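PDB 5KF0: aldehyde dehydrogenase from Burkholderia vietnamiensis, which probably oxidises aldehydes to carboxylic acids with a nicotinamide dinucleotide cofactor and binds NADPH. Local coordinates for residues 186-191 and 215-220. Numbering follows the deposited sequence.
Sequences PASRTP and PAHRDG. With NDP (NADPH dihydro-nicotinamide-adenine-dinucleotide phosphate), chain E.
Ser-188 and His-217 meet where two loops close round the 2'-phosphate of NADPH, with Ser-188 OG 3.4 Å from His-217 ND1. No clear direct hydrogen bond joins the loops; the phosphate and one water do. Ser-188 OG stands beside its own backbone N (chi1 -60°), which brings OG to phosphate oxygen O2X (2.6 Å), the oxygen that the Ser-188 backbone N also bonds. From the opposite loop, Arg-218 N and Arg-218 NE grip O3X of the same phosphate, the NE bond being nearly straight (169°). Arg-218 NH2 reaches O1X, an oxygen at the guanidinium edge and in its plane, at 2.9 Å, and also bonds O2A of the adenosine-side phosphate. Bent at chi3 (68°), the Arg-218 chain places adenine C8A over the centre of one guanidinium face, 3.5 Å from its plane. Such a grip on the 2'-phosphate is consistent with a site able to accept NADP(H).

The buried side is filled by the prolines, Ser-188 and the bound water, which donates to Pro-186 O and Ser-188 OG and accepts from Ala-216 N at 2.9 Å, while Pro-191 CB rests 4.3 Å from Pro-215 CG. On the partly exposed side the loops themselves meet less closely: Arg-189 NH2 and Arg-218 NH2 stay 4.4 Å apart and each is held by the cofactor instead, Arg-189 NH2 turning to O2N of the nicotinamide-side phosphate. Lys-185 NZ hydrogen-bonds to both Ala-216 O and the cofactor. The loops follow the neighbouring parallel strands 182-185 and 211-213 and lead into helices 192-202 and 222-226, as in a Rossmann-type cofactor domain, with strands 29-32 and 39-43 packed against Pro-191 and Pro-215.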
loop_
_atom_site.group_PDB
_atom_site.type_symbol
_atom_site.label_atom_id
_atom_site.label_comp_id
_atom_site.label_asym_id
_atom_site.label_seq_id
_atom_site.Cartn_x
_atom_site.Cartn_y
_atom_site.Cartn_z
ATOM N N PRO A 186 -18.119 4.018 29.698
ATOM C CA PRO A 186 -17.115 4.982 30.139
ATOM C C PRO A 186 -16.747 4.727 31.593
ATOM O O PRO A 186 -17.397 3.954 32.300
ATOM C CB PRO A 186 -17.833 6.328 29.976
ATOM C CG PRO A 186 -19.278 5.977 30.317
ATOM C CD PRO A 186 -19.486 4.578 29.739
ATOM N N ALA A 187 -15.698 5.415 32.039
ATOM C CA ALA A 187 -15.342 5.373 33.452
ATOM C C ALA A 187 -16.430 6.032 34.296
ATOM O O ALA A 187 -16.941 7.103 33.952
ATOM C CB ALA A 187 -14.007 6.081 33.689
ATOM N N SER A 188 -16.784 5.382 35.412
ATOM C CA SER A 188 -17.874 5.886 36.246
ATOM C C SER A 188 -17.522 7.226 36.872
ATOM O O SER A 188 -18.421 8.023 37.180
ATOM C CB SER A 188 -18.217 4.869 37.338
ATOM O OG SER A 188 -18.627 3.630 36.778
ATOM N N ARG A 189 -16.230 7.484 37.092
ATOM C CA ARG A 189 -15.821 8.778 37.627
ATOM C C ARG A 189 -15.976 9.894 36.603
ATOM O O ARG A 189 -16.060 11.066 36.999
ATOM C CB ARG A 189 -14.367 8.718 38.122
ATOM C CG ARG A 189 -14.207 8.039 39.503
ATOM C CD ARG A 189 -12.739 7.739 39.822
ATOM N NE ARG A 189 -12.177 6.734 38.921
ATOM C CZ ARG A 189 -10.904 6.340 38.907
ATOM N NH1 ARG A 189 -10.020 6.852 39.754
ATOM N NH2 ARG A 189 -10.510 5.435 38.034
ATOM N N THR A 190 -15.994 9.563 35.303
ATOM C CA THR A 190 -16.021 10.560 34.226
ATOM C C THR A 190 -16.932 10.112 33.085
ATOM O O THR A 190 -16.477 9.943 31.947
ATOM C CB THR A 190 -14.610 10.822 33.686
ATOM O OG1 THR A 190 -14.067 9.606 33.138
ATOM C CG2 THR A 190 -13.665 11.354 34.773
ATOM N N PRO A 191 -18.237 9.953 33.338
ATOM C CA PRO A 191 -19.149 9.503 32.272
ATOM C C PRO A 191 -19.751 10.598 31.401
ATOM O O PRO A 191 -20.284 10.272 30.329
ATOM C CB PRO A 191 -20.261 8.800 33.062
ATOM C CG PRO A 191 -20.394 9.678 34.292
ATOM C CD PRO A 191 -18.952 10.117 34.620
ATOM N N PRO A 215 -23.176 3.928 31.433
ATOM C CA PRO A 215 -22.373 3.977 32.658
ATOM C C PRO A 215 -22.659 2.752 33.512
ATOM O O PRO A 215 -23.809 2.344 33.669
ATOM C CB PRO A 215 -22.842 5.268 33.343
ATOM C CG PRO A 215 -23.533 6.071 32.249
ATOM C CD PRO A 215 -24.141 5.037 31.345
ATOM N N ALA A 216 -21.599 2.160 34.056
ATOM C CA ALA A 216 -21.722 0.993 34.918
ATOM C C ALA A 216 -20.413 0.830 35.668
ATOM O O ALA A 216 -19.340 1.016 35.087
ATOM C CB ALA A 216 -22.029 -0.283 34.118
ATOM N N HIS A 217 -20.504 0.514 36.956
ATOM C CA HIS A 217 -19.302 0.241 37.735
ATOM C C HIS A 217 -18.676 -1.084 37.315
ATOM O O HIS A 217 -19.360 -1.996 36.846
ATOM C CB HIS A 217 -19.632 0.200 39.227
ATOM C CG HIS A 217 -20.150 1.494 39.770
ATOM N ND1 HIS A 217 -19.340 2.590 39.977
ATOM C CD2 HIS A 217 -21.390 1.859 40.178
ATOM C CE1 HIS A 217 -20.062 3.581 40.475
ATOM N NE2 HIS A 217 -21.308 3.163 40.612
ATOM N N ARG A 218 -17.357 -1.194 37.519
ATOM C CA ARG A 218 -16.641 -2.419 37.170
ATOM C C ARG A 218 -17.315 -3.666 37.739
ATOM O O ARG A 218 -17.366 -4.707 37.073
ATOM C CB ARG A 218 -15.192 -2.330 37.649
ATOM C CG ARG A 218 -15.011 -1.971 39.125
ATOM C CD ARG A 218 -13.555 -1.607 39.382
ATOM N NE ARG A 218 -13.210 -0.351 38.721
ATOM C CZ ARG A 218 -11.967 0.082 38.515
ATOM N NH1 ARG A 218 -10.927 -0.644 38.912
ATOM N NH2 ARG A 218 -11.767 1.240 37.914
ATOM N N ASP A 219 -17.829 -3.590 38.972
ATOM C CA ASP A 219 -18.434 -4.764 39.589
ATOM C C ASP A 219 -19.765 -5.157 38.954
ATOM O O ASP A 219 -20.242 -6.268 39.210
ATOM C CB ASP A 219 -18.614 -4.523 41.089
ATOM C CG ASP A 219 -18.842 -3.061 41.411
ATOM O OD1 ASP A 219 -17.845 -2.315 41.571
ATOM O OD2 ASP A 219 -20.018 -2.652 41.482
ATOM N N GLY A 220 -20.364 -4.296 38.131
ATOM C CA GLY A 220 -21.574 -4.661 37.422
ATOM C C GLY A 220 -21.370 -4.797 35.922
ATOM O O GLY A 220 -22.336 -4.802 35.155
HETATM P PA NDP E . -8.966 1.421 35.357
HETATM O O1A NDP E . -8.304 0.172 34.881
HETATM O O2A NDP E . -9.073 1.487 36.881
HETATM O O5B NDP E . -10.416 1.609 34.733
HETATM C C5B NDP E . -10.509 1.734 33.292
HETATM C C4B NDP E . -11.891 1.323 32.859
HETATM O O4B NDP E . -12.059 -0.097 33.069
HETATM C C3B NDP E . -13.037 1.998 33.624
HETATM O O3B NDP E . -14.153 2.201 32.761
HETATM C C2B NDP E . -13.377 0.938 34.671
HETATM O O2B NDP E . -14.722 1.009 35.186
HETATM C C1B NDP E . -13.242 -0.305 33.810
HETATM N N9A NDP E . -13.114 -1.548 34.560
HETATM C C8A NDP E . -12.282 -1.833 35.610
HETATM N N7A NDP E . -12.363 -3.075 36.030
HETATM C C5A NDP E . -13.317 -3.642 35.200
HETATM C C6A NDP E . -13.855 -4.941 35.116
HETATM N N6A NDP E . -13.518 -5.944 35.937
HETATM N N1A NDP E . -14.777 -5.177 34.156
HETATM C C2A NDP E . -15.138 -4.178 33.347
HETATM N N3A NDP E . -14.707 -2.914 33.333
HETATM C C4A NDP E . -13.792 -2.711 34.291
HETATM O O3 NDP E . -8.150 2.673 34.819
HETATM P PN NDP E . -8.281 4.239 35.066
HETATM O O1N NDP E . -9.646 4.693 34.696
HETATM O O2N NDP E . -7.855 4.501 36.488
HETATM O O5D NDP E . -7.246 4.889 34.056
HETATM C C5D NDP E . -5.824 4.948 34.260
HETATM C C4D NDP E . -5.177 3.795 33.536
HETATM O O4D NDP E . -5.499 3.856 32.120
HETATM C C3D NDP E . -3.650 3.820 33.636
HETATM O O3D NDP E . -3.091 2.532 33.866
HETATM C C2D NDP E . -3.247 4.396 32.280
HETATM O O2D NDP E . -1.922 4.118 31.842
HETATM C C1D NDP E . -4.299 3.769 31.376
HETATM N N1N NDP E . -4.378 4.554 30.149
HETATM C C2N NDP E . -4.054 4.011 28.928
HETATM C C3N NDP E . -3.962 4.752 27.805
HETATM C C7N NDP E . -3.696 4.147 26.472
HETATM O O7N NDP E . -4.211 4.683 25.480
HETATM N N7N NDP E . -2.869 3.108 26.384
HETATM C C4N NDP E . -4.093 6.231 27.879
HETATM C C5N NDP E . -4.759 6.649 29.146
HETATM C C6N NDP E . -4.805 5.849 30.194
HETATM P P2B NDP E . -15.092 1.963 36.469
HETATM O O1X NDP E . -13.904 2.794 36.778
HETATM O O2X NDP E . -16.326 2.681 36.009
HETATM O O3X NDP E . -15.451 1.027 37.604
HETATM O O HOH W 1 -19.464 4.087 34.095
#